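Local coordinates for beta-N-acetylglucosaminidase-like protein Glycoside hydrolase family 20 (Flavobacterium johnsoniae, PDB 6YHH) that probably removes terminal N-acetylglucosamine residues from chitin-derived oligosaccharides, as a family 20 beta-N-acetylhexosaminidase of bacterial chitin metabolism, at residues Thr46-Leu49 against Arg50-Gly54; Asp140-Phe144 against Thr145-Leu149; Phe348-Gln351 against Leu352-Met355; Lys509-Ile512 against Leu513-Ile516. All blocks are in the same frame, centred on the assembly; numbering follows the deposited sequence.

Contact 1: Thr46-Leu49 against Arg50-Gly54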
loop_
_atom_site.group_PDB
_atom_site.type_symbol
_atom_site.label_atom_id
_atom_site.label_comp_id
_atom_site.label_asym_id
_atom_site.label_seq_id
_atom_site.Cartn_x
_atom_site.Cartn_y
_atom_site.Cartn_z
ATOM N N THR A 46 -1.467 -19.253 11.510
ATOM C CA THR A 46 -2.534 -18.237 11.635
ATOM C C THR A 46 -2.727 -17.478 10.324
ATOM O O THR A 46 -3.862 -17.319 9.842
ATOM C CB THR A 46 -2.178 -17.250 12.799
ATOM O OG1 THR A 46 -1.986 -17.987 14.057
ATOM C CG2 THR A 46 -3.329 -16.256 12.966
ATOM N N ARG A 47 -1.602 -17.042 9.718
ATOM C CA ARG A 47 -1.708 -16.299 8.426
ATOM C C ARG A 47 -2.263 -17.179 7.340
ATOM O O ARG A 47 -3.028 -16.733 6.560
ATOM C CB ARG A 47 -0.344 -15.743 8.056
ATOM C CG ARG A 47 0.080 -14.618 8.969
ATOM C CD ARG A 47 1.396 -13.962 8.618
ATOM N NE ARG A 47 2.586 -14.805 8.741
ATOM C CZ ARG A 47 3.276 -14.902 9.877
ATOM N NH1 ARG A 47 2.905 -14.195 10.956
ATOM N NH2 ARG A 47 4.322 -15.685 9.911
ATOM N N PHE A 48 -1.897 -18.450 7.306
ATOM C CA PHE A 48 -2.457 -19.407 6.363
ATOM C C PHE A 48 -4.005 -19.415 6.431
ATOM O O PHE A 48 -4.729 -19.346 5.462
ATOM C CB PHE A 48 -1.852 -20.826 6.560
ATOM C CG PHE A 48 -2.695 -21.912 5.957
ATOM C CD1 PHE A 48 -2.632 -22.269 4.614
ATOM C CD2 PHE A 48 -3.617 -22.566 6.737
ATOM C CE1 PHE A 48 -3.423 -23.291 4.094
ATOM C CE2 PHE A 48 -4.456 -23.536 6.200
ATOM C CZ PHE A 48 -4.382 -23.918 4.896
ATOM N N LEU A 49 -4.488 -19.554 7.662
ATOM C CA LEU A 49 -5.931 -19.634 7.913
ATOM C C LEU A 49 -6.631 -18.334 7.508
ATOM O O LEU A 49 -7.663 -18.363 6.844
ATOM C CB LEU A 49 -6.162 -19.986 9.370
ATOM C CG LEU A 49 -7.605 -20.311 9.737
ATOM C CD1 LEU A 49 -7.983 -21.573 9.019
ATOM C CD2 LEU A 49 -7.762 -20.524 11.238
ATOM N N ARG A 50 -6.043 -17.200 7.883
ATOM C CA ARG A 50 -6.549 -15.909 7.457
ATOM C C ARG A 50 -6.597 -15.784 5.951
ATOM O O ARG A 50 -7.611 -15.353 5.367
ATOM C CB ARG A 50 -5.767 -14.746 8.049
ATOM C CG ARG A 50 -5.770 -14.605 9.573
ATOM C CD ARG A 50 -7.174 -14.153 10.052
ATOM N NE ARG A 50 -8.114 -15.231 10.206
ATOM C CZ ARG A 50 -8.148 -16.112 11.214
ATOM N NH1 ARG A 50 -7.192 -16.070 12.163
ATOM N NH2 ARG A 50 -9.088 -17.021 11.235
ATOM N N ARG A 51 -5.513 -16.207 5.277
ATOM C CA ARG A 51 -5.487 -16.108 3.838
ATOM C C ARG A 51 -6.528 -17.032 3.179
ATOM O O ARG A 51 -7.253 -16.641 2.252
ATOM C CB ARG A 51 -4.099 -16.405 3.297
ATOM C CG ARG A 51 -3.108 -15.329 3.655
ATOM C CD ARG A 51 -1.674 -15.767 3.567
ATOM N NE ARG A 51 -1.253 -16.143 2.256
ATOM C CZ ARG A 51 -0.165 -16.860 1.978
ATOM N NH1 ARG A 51 0.535 -17.396 2.950
ATOM N NH2 ARG A 51 0.186 -17.078 0.705
ATOM N N LEU A 52 -6.603 -18.248 3.661
ATOM C CA LEU A 52 -7.603 -19.176 3.150
ATOM C C LEU A 52 -9.020 -18.666 3.295
ATOM O O LEU A 52 -9.824 -18.789 2.391
ATOM C CB LEU A 52 -7.417 -20.539 3.866
ATOM C CG LEU A 52 -8.313 -21.644 3.378
ATOM C CD1 LEU A 52 -8.134 -21.925 1.879
ATOM C CD2 LEU A 52 -8.131 -22.914 4.196
ATOM N N ASP A 53 -9.315 -18.099 4.452
ATOM C CA ASP A 53 -10.641 -17.520 4.715
ATOM C C ASP A 53 -10.906 -16.365 3.782
ATOM O O ASP A 53 -12.014 -16.190 3.260
ATOM C CB ASP A 53 -10.754 -17.076 6.166
ATOM C CG ASP A 53 -12.202 -17.266 6.747
ATOM O OD1 ASP A 53 -13.121 -17.673 6.044
ATOM O OD2 ASP A 53 -12.299 -17.004 7.961
ATOM N N GLY A 54 -9.878 -15.533 3.541
ATOM C CA GLY A 54 -10.082 -14.417 2.623
ATOM C C GLY A 54 -10.475 -14.860 1.206
ATOM O O GLY A 54 -11.180 -14.176 0.489
#
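Four successive i to i+4 backbone bonds join Thr46-Leu49 to Arg50-Asp53, beginning with Arg50 N to Thr46 O at 2.9 Å and an N-H...O angle of 171°, so the stretch is about two and a half turns of regular alpha-helix. It belongs to helix 40-56 of the alpha/beta domain that accompanies the catalytic barrel in family 20, and its sides serve different neighbours. Phe48 and Leu52, one turn apart, lie side by side and point the same way, Phe48 CZ reaching Leu52 CD2 at 3.9 Å. In both, CG is anti to the backbone N (chi1 161° in Phe48), which sends the two apolar groups out along the same flank; Phe48 packs there on Leu117, Leu120 and Leu121 of helix 110-123. On another flank Arg50 folds back at chi2 and chi3, and its guanidinium comes obliquely beside the neighbouring Leu49, NH2 of Arg50 3.7 Å from CD2 of Leu49. The bend suits the bonds its nitrogens make to the carbonyls of Gln62 and Gly63, and the long aliphatic stem lets a charged residue sit among methyl groups. Arg51 bridges away from the helix, to Glu500 and Glu118, while both carboxylate oxygens of Asp53 accept backbone N-H groups, from Phe59 and Phe60. Alongside the Arg50 guanidinium, the methyl CG2 of Thr46 stands 3.9 Å from NH1.

Contact 2: Asp140-Phe144 against Thr145-Leu149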
loop_
_atom_site.group_PDB
_atom_site.type_symbol
_atom_site.label_atom_id
_atom_site.label_comp_id
_atom_site.label_asym_id
_atom_site.label_seq_id
_atom_site.Cartn_x
_atom_site.Cartn_y
_atom_site.Cartn_z
ATOM N N ASP A 140 8.308 -32.907 -1.300
ATOM C CA ASP A 140 9.007 -31.762 -1.923
ATOM C C ASP A 140 10.199 -31.328 -1.128
ATOM O O ASP A 140 10.333 -31.646 0.044
ATOM C CB ASP A 140 7.951 -30.581 -1.999
ATOM C CG ASP A 140 8.237 -29.540 -3.053
ATOM O OD1 ASP A 140 9.095 -29.735 -3.942
ATOM O OD2 ASP A 140 7.529 -28.494 -3.004
ATOM N N PHE A 141 11.089 -30.606 -1.796
ATOM C CA PHE A 141 12.270 -30.073 -1.200
ATOM C C PHE A 141 12.899 -29.173 -2.277
ATOM O O PHE A 141 12.634 -29.340 -3.463
ATOM C CB PHE A 141 13.283 -31.229 -0.839
ATOM C CG PHE A 141 13.586 -32.172 -2.035
ATOM C CD1 PHE A 141 12.806 -33.257 -2.292
ATOM C CD2 PHE A 141 14.592 -31.859 -2.953
ATOM C CE1 PHE A 141 13.030 -34.076 -3.398
ATOM C CE2 PHE A 141 14.882 -32.690 -4.028
ATOM C CZ PHE A 141 14.073 -33.808 -4.241
ATOM N N PRO A 142 13.787 -28.244 -1.836
ATOM C CA PRO A 142 14.399 -27.369 -2.798
ATOM C C PRO A 142 15.640 -27.931 -3.513
ATOM O O PRO A 142 16.516 -28.561 -2.876
ATOM C CB PRO A 142 14.844 -26.154 -1.903
ATOM C CG PRO A 142 15.099 -26.745 -0.567
ATOM C CD PRO A 142 14.113 -27.866 -0.463
ATOM N N ARG A 143 15.821 -27.538 -4.776
ATOM C CA ARG A 143 17.032 -27.823 -5.502
ATOM C C ARG A 143 18.241 -27.100 -4.987
ATOM O O ARG A 143 19.337 -27.720 -4.852
ATOM C CB ARG A 143 16.822 -27.512 -6.999
ATOM C CG ARG A 143 18.023 -27.864 -7.887
ATOM C CD ARG A 143 17.748 -27.520 -9.353
ATOM N NE ARG A 143 18.983 -27.720 -10.101
ATOM C CZ ARG A 143 19.273 -27.056 -11.234
ATOM N NH1 ARG A 143 18.429 -26.170 -11.744
ATOM N NH2 ARG A 143 20.439 -27.206 -11.840
ATOM N N PHE A 144 18.116 -25.805 -4.612
ATOM C CA PHE A 144 19.239 -25.021 -4.106
ATOM C C PHE A 144 18.879 -24.500 -2.759
ATOM O O PHE A 144 17.671 -24.160 -2.503
ATOM C CB PHE A 144 19.531 -23.790 -5.027
ATOM C CG PHE A 144 20.012 -24.167 -6.405
ATOM C CD1 PHE A 144 21.331 -24.589 -6.579
ATOM C CD2 PHE A 144 19.181 -24.119 -7.528
ATOM C CE1 PHE A 144 21.772 -24.971 -7.855
ATOM C CE2 PHE A 144 19.646 -24.479 -8.776
ATOM C CZ PHE A 144 20.957 -24.890 -8.928
ATOM N N THR A 145 19.897 -24.327 -1.947
ATOM C CA THR A 145 19.655 -23.806 -0.612
ATOM C C THR A 145 19.512 -22.250 -0.477
ATOM O O THR A 145 18.912 -21.794 0.483
ATOM C CB THR A 145 20.743 -24.337 0.408
ATOM O OG1 THR A 145 20.257 -24.232 1.746
ATOM C CG2 THR A 145 22.056 -23.608 0.296
ATOM N N TRP A 146 20.093 -21.495 -1.409
ATOM C CA TRP A 146 20.082 -20.026 -1.417
ATOM C C TRP A 146 19.147 -19.626 -2.507
ATOM O O TRP A 146 19.440 -19.813 -3.653
ATOM C CB TRP A 146 21.516 -19.499 -1.666
ATOM C CG TRP A 146 21.629 -18.026 -1.578
ATOM C CD1 TRP A 146 20.917 -17.079 -2.310
ATOM C CD2 TRP A 146 22.491 -17.303 -0.705
ATOM N NE1 TRP A 146 21.319 -15.803 -1.949
ATOM C CE2 TRP A 146 22.237 -15.898 -0.933
ATOM C CE3 TRP A 146 23.396 -17.683 0.279
ATOM C CZ2 TRP A 146 22.955 -14.926 -0.290
ATOM C CZ3 TRP A 146 24.077 -16.696 0.971
ATOM C CH2 TRP A 146 23.843 -15.323 0.654
ATOM N N ARG A 147 17.959 -19.148 -2.144
ATOM C CA ARG A 147 16.932 -18.778 -3.102
ATOM C C ARG A 147 16.448 -17.362 -2.723
ATOM O O ARG A 147 15.598 -17.179 -1.848
ATOM C CB ARG A 147 15.780 -19.770 -3.101
ATOM C CG ARG A 147 16.281 -21.211 -3.245
ATOM C CD ARG A 147 15.173 -22.203 -3.236
ATOM N NE ARG A 147 14.275 -22.087 -2.101
ATOM C CZ ARG A 147 14.565 -22.491 -0.869
ATOM N NH1 ARG A 147 15.685 -23.186 -0.628
ATOM N NH2 ARG A 147 13.750 -22.252 0.098
ATOM N N GLY A 148 17.075 -16.371 -3.381
ATOM C CA GLY A 148 17.068 -15.003 -2.895
ATOM C C GLY A 148 16.480 -13.904 -3.788
ATOM O O GLY A 148 16.371 -14.046 -5.031
ATOM N N LEU A 149 16.059 -12.859 -3.118
ATOM C CA LEU A 149 15.792 -11.545 -3.753
ATOM C C LEU A 149 16.689 -10.523 -3.063
ATOM O O LEU A 149 16.674 -10.455 -1.836
ATOM C CB LEU A 149 14.319 -11.054 -3.546
ATOM C CG LEU A 149 13.943 -9.694 -4.129
ATOM C CD1 LEU A 149 14.017 -9.596 -5.635
ATOM C CD2 LEU A 149 12.525 -9.313 -3.636
#
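Pro142 and Phe144 meet Arg147 where the loop after strand 131-140 turns into strand 146-152, the opening strand of the catalytic (beta/alpha)8 barrel. Along the chain, Pro142 comes first, its CB set over one face of the Arg147 guanidinium, 3.3 Å from NH1 and 3.8 Å from CZ, the two side chains crossing at about a right angle. A proline suits this place because its compact, rigid ring presents CH groups to the face of the cation. Arg143 turns the other way, to a salt bridge with Asp427, and its guanidinium has Phe144 CE2 over one face, 3.4 Å above the plane. Phe144 gives its ring to Pro428 and Ile443 but its carbonyl to Arg147, whose chain bends at chi3 (-53°) to bring NH1 round to the oxygen. NH2 of the same group is held by Glu92 and by the carbonyl of Lys174, so the buried guanidinium meets several acceptors, which probably offset its charge. A leucine in place of Arg147 would probably leave the Phe144 carbonyl and the Glu92 carboxylate without their mate. The bond from Arg147 NH1 to Phe144 O measures 2.9 Å at an N-H...O angle of 165°, with the oxygen in the guanidinium plane and the donor in the carbonyl plane.

Contact 3: Phe348-Gln351 against Leu352-Met355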
loop_
_atom_site.group_PDB
_atom_site.type_symbol
_atom_site.label_atom_id
_atom_site.label_comp_id
_atom_site.label_asym_id
_atom_site.label_seq_id
_atom_site.Cartn_x
_atom_site.Cartn_y
_atom_site.Cartn_z
ATOM N N PHE A 348 42.202 -5.223 0.605
ATOM C CA PHE A 348 41.244 -4.396 1.357
ATOM C C PHE A 348 40.132 -5.266 1.921
ATOM O O PHE A 348 39.854 -5.217 3.087
ATOM C CB PHE A 348 40.682 -3.310 0.402
ATOM C CG PHE A 348 39.482 -2.625 0.925
ATOM C CD1 PHE A 348 39.572 -1.600 1.872
ATOM C CD2 PHE A 348 38.210 -3.034 0.513
ATOM C CE1 PHE A 348 38.419 -0.972 2.381
ATOM C CE2 PHE A 348 37.058 -2.399 1.007
ATOM C CZ PHE A 348 37.172 -1.379 1.941
ATOM N N THR A 349 39.511 -6.068 1.081
ATOM C CA THR A 349 38.476 -7.008 1.463
ATOM C C THR A 349 38.897 -7.977 2.578
ATOM O O THR A 349 38.178 -8.188 3.574
ATOM C CB THR A 349 37.990 -7.823 0.243
ATOM O OG1 THR A 349 37.479 -6.904 -0.744
ATOM C CG2 THR A 349 36.947 -8.833 0.626
ATOM N N MET A 350 40.137 -8.471 2.466
ATOM C CA MET A 350 40.663 -9.408 3.478
ATOM C C MET A 350 41.040 -8.729 4.775
ATOM O O MET A 350 41.098 -9.441 5.818
ATOM C CB MET A 350 41.831 -10.246 2.906
ATOM C CG MET A 350 41.328 -11.303 1.906
ATOM S SD MET A 350 40.057 -12.400 2.548
ATOM C CE MET A 350 40.952 -12.901 4.043
ATOM N N GLN A 351 41.193 -7.399 4.773
ATOM C CA GLN A 351 41.306 -6.648 6.016
ATOM C C GLN A 351 39.952 -6.597 6.778
ATOM O O GLN A 351 39.886 -6.469 7.996
ATOM C CB GLN A 351 41.881 -5.232 5.848
ATOM C CG GLN A 351 43.166 -5.124 5.123
ATOM C CD GLN A 351 44.164 -6.144 5.561
ATOM O OE1 GLN A 351 44.555 -7.059 4.783
ATOM N NE2 GLN A 351 44.564 -6.027 6.784
ATOM N N LEU A 352 38.833 -6.650 6.028
ATOM C CA LEU A 352 37.474 -6.611 6.623
ATOM C C LEU A 352 37.103 -8.011 7.198
ATOM O O LEU A 352 36.243 -8.145 8.063
ATOM C CB LEU A 352 36.439 -6.271 5.530
ATOM C CG LEU A 352 36.791 -4.996 4.739
ATOM C CD1 LEU A 352 35.615 -4.563 3.879
ATOM C CD2 LEU A 352 37.107 -3.831 5.659
ATOM N N ALA A 353 37.691 -9.054 6.617
ATOM C CA ALA A 353 37.341 -10.466 6.941
ATOM C C ALA A 353 37.458 -10.763 8.459
ATOM O O ALA A 353 36.495 -11.283 9.051
ATOM C CB ALA A 353 38.155 -11.432 6.128
ATOM N N PRO A 354 38.518 -10.313 9.103
ATOM C CA PRO A 354 38.557 -10.552 10.583
ATOM C C PRO A 354 37.595 -9.702 11.382
ATOM O O PRO A 354 37.174 -10.099 12.427
ATOM C CB PRO A 354 40.007 -10.190 10.989
ATOM C CG PRO A 354 40.664 -9.682 9.820
ATOM C CD PRO A 354 39.798 -9.788 8.604
ATOM N N MET A 355 37.286 -8.496 10.911
ATOM C CA MET A 355 36.244 -7.658 11.531
ATOM C C MET A 355 34.915 -8.366 11.499
ATOM O O MET A 355 34.264 -8.441 12.526
ATOM C CB MET A 355 36.151 -6.349 10.764
ATOM C CG MET A 355 37.458 -5.582 10.617
ATOM S SD MET A 355 37.100 -4.076 9.660
ATOM C CE MET A 355 38.746 -3.405 9.429
#
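Phe348 and Leu352, one turn apart, supply the apolar contact on the buried flank: the ring's CE2 meets the methyl CD1 of Leu352 at 3.9 Å. Phe348 holds CG anti to the backbone N (chi1 166°), which brings the ring to Leu352 and places it against Thr291 and Leu295 of helix 289-302. A second apolar pair lies on another side, where Met350 bends at chi2 and chi3 until its CE stands 3.8 Å from Ala353 CB; the small alanine also touches Leu363 of strand 362-366. Backbone bonding is less regular here. Leu352 N is shared, with an i to i+3 bond to Thr349 O (3.0 Å) coming from above the carbonyl plane and a weak one to Phe348 O, and Ala353 N makes only a weak bond to Thr349 O. Pro354 has no N-H to give and its CD lies 3.1 Å from Met350 O, which probably helps to open the turn; Met355 N also makes no bond to the turn before. The extended Met355 brings CE to 3.6 Å from Gln351 O. The arrangement is a proline kink within helix 341-358, one of the helices packed round the strands of the family 20 catalytic barrel.

Contact 4: Lys509-Ile512 against Leu513-Ile516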
loop_
_atom_site.group_PDB
_atom_site.type_symbol
_atom_site.label_atom_id
_atom_site.label_comp_id
_atom_site.label_asym_id
_atom_site.label_seq_id
_atom_site.Cartn_x
_atom_site.Cartn_y
_atom_site.Cartn_z
ATOM N N LYS A 509 -0.843 -0.174 -11.174
ATOM C CA LYS A 509 -0.872 0.175 -12.556
ATOM C C LYS A 509 -2.082 1.038 -12.852
ATOM O O LYS A 509 -2.002 2.004 -13.582
ATOM C CB LYS A 509 -0.972 -1.128 -13.390
ATOM C CG LYS A 509 -1.100 -0.940 -14.876
ATOM C CD LYS A 509 -1.255 -2.295 -15.529
ATOM C CE LYS A 509 -1.319 -2.144 -17.010
ATOM N NZ LYS A 509 -1.206 -3.477 -17.686
ATOM N N ALA A 510 -3.216 0.734 -12.206
ATOM C CA ALA A 510 -4.444 1.545 -12.480
ATOM C C ALA A 510 -4.335 2.956 -11.923
ATOM O O ALA A 510 -4.900 3.874 -12.479
ATOM C CB ALA A 510 -5.711 0.878 -11.907
ATOM N N VAL A 511 -3.644 3.157 -10.810
ATOM C CA VAL A 511 -3.372 4.417 -10.291
ATOM C C VAL A 511 -2.599 5.276 -11.303
ATOM O O VAL A 511 -2.924 6.464 -11.549
ATOM C CB VAL A 511 -2.524 4.346 -9.015
ATOM C CG1 VAL A 511 -2.150 5.734 -8.547
ATOM C CG2 VAL A 511 -3.290 3.566 -7.939
ATOM N N ILE A 512 -1.553 4.678 -11.869
ATOM C CA ILE A 512 -0.743 5.361 -12.891
ATOM C C ILE A 512 -1.596 5.686 -14.114
ATOM O O ILE A 512 -1.537 6.797 -14.629
ATOM C CB ILE A 512 0.487 4.549 -13.272
ATOM C CG1 ILE A 512 1.449 4.549 -12.049
ATOM C CG2 ILE A 512 1.216 5.155 -14.445
ATOM C CD1 ILE A 512 2.473 3.431 -12.129
ATOM N N LEU A 513 -2.453 4.762 -14.519
ATOM C CA LEU A 513 -3.270 4.979 -15.726
ATOM C C LEU A 513 -4.282 6.117 -15.468
ATOM O O LEU A 513 -4.518 6.935 -16.323
ATOM C CB LEU A 513 -3.951 3.727 -16.182
ATOM C CG LEU A 513 -2.942 2.749 -16.686
ATOM C CD1 LEU A 513 -3.742 1.508 -17.065
ATOM C CD2 LEU A 513 -2.053 3.144 -17.838
ATOM N N ARG A 514 -4.837 6.174 -14.252
ATOM C CA ARG A 514 -5.736 7.326 -13.899
ATOM C C ARG A 514 -4.993 8.639 -13.927
ATOM O O ARG A 514 -5.511 9.650 -14.476
ATOM C CB ARG A 514 -6.448 7.097 -12.577
ATOM C CG ARG A 514 -7.651 6.147 -12.710
ATOM C CD ARG A 514 -8.388 6.050 -11.358
ATOM N NE ARG A 514 -7.681 5.261 -10.331
ATOM C CZ ARG A 514 -7.690 3.936 -10.200
ATOM N NH1 ARG A 514 -8.300 3.168 -11.077
ATOM N NH2 ARG A 514 -6.996 3.371 -9.230
ATOM N N ASN A 515 -3.765 8.656 -13.440
ATOM C CA ASN A 515 -2.953 9.866 -13.517
ATOM C C ASN A 515 -2.760 10.274 -15.002
ATOM O O ASN A 515 -2.927 11.433 -15.365
ATOM C CB ASN A 515 -1.600 9.615 -12.847
ATOM C CG ASN A 515 -0.732 10.845 -12.939
ATOM O OD1 ASN A 515 -1.128 11.910 -12.462
ATOM N ND2 ASN A 515 0.466 10.700 -13.553
ATOM N N ILE A 516 -2.369 9.327 -15.824
ATOM C CA ILE A 516 -2.117 9.595 -17.209
ATOM C C ILE A 516 -3.393 10.111 -17.952
ATOM O O ILE A 516 -3.289 11.068 -18.742
ATOM C CB ILE A 516 -1.567 8.344 -17.913
ATOM C CG1 ILE A 516 -0.187 8.076 -17.391
ATOM C CG2 ILE A 516 -1.597 8.430 -19.415
ATOM C CD1 ILE A 516 0.257 6.663 -17.854
#
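Arg514 and Ala510 meet one turn apart on the short helix 507-517. Four i to i+4 bonds run through the turn: Leu513 N to Lys509 O at 2.9 Å, then Arg514, Asn515 and Ile516 to Ala510, Val511 and Ile512, the last with an N-H...O angle of 164°. The apolar contacts of Ile512, Leu513 and Ile516 lie within the subunit. Ile512 CG2 touches Ile516 CD1 at 3.8 Å, and both branched chains pack on helix 556-559, Ile512 meeting Asp558 and Ala559 and Ile516 meeting Phe556. Leu513 sets its CG 3.3 Å from Lys509 O and packs on helix 523-529, whose Thr529 also takes the amino group of Lys509. Arg514 and Asn515 reach the second subunit, with Val511 beside them. The Arg514 chain bends at chi3 (-73°) and lays its guanidinium back over the helix, with Ala510 O 3.6 Å above the centre of one face and Ala510 CB 3.6 Å from NH1. The small alanine adds no bulk beyond CB beside the guanidinium. NE forms a salt bridge to Glu499 of the second subunit, and Asn515 adds bonds to Arg497 and Gly54 of that subunit and one to Thr554 O of its own chain. A serine in place of Arg514 would probably leave Glu499 of the second subunit without its ion-pair mate and uncover the Ala510 carbonyl. The result is a largely amphipathic helix, whose guanidinium and amide groups make directional, partly charge-dependent bonds between subunits.

Overall arrangement
Contacts 1, 3 and 4 each lie within a single helix, whereas contact 2 joins a loop to the first barrel strand. Contact 1 is the most buried; the other three are partly buried, and contact 3 includes an exposed proline. Regular i to i+4 bonding marks contacts 1 and 4, while the proline of contact 3 breaks it. Arginine chemistry differs with place: in contact 2 it ties the domain junction together, in contact 4 it reaches the second subunit. Contacts 1 and 4, about 30 Å apart between centres, both touch that subunit, Gly54 of one chain bonding to Asn515 of the other. Contacts 3 and 4 lie on opposite sides of the chain's centre.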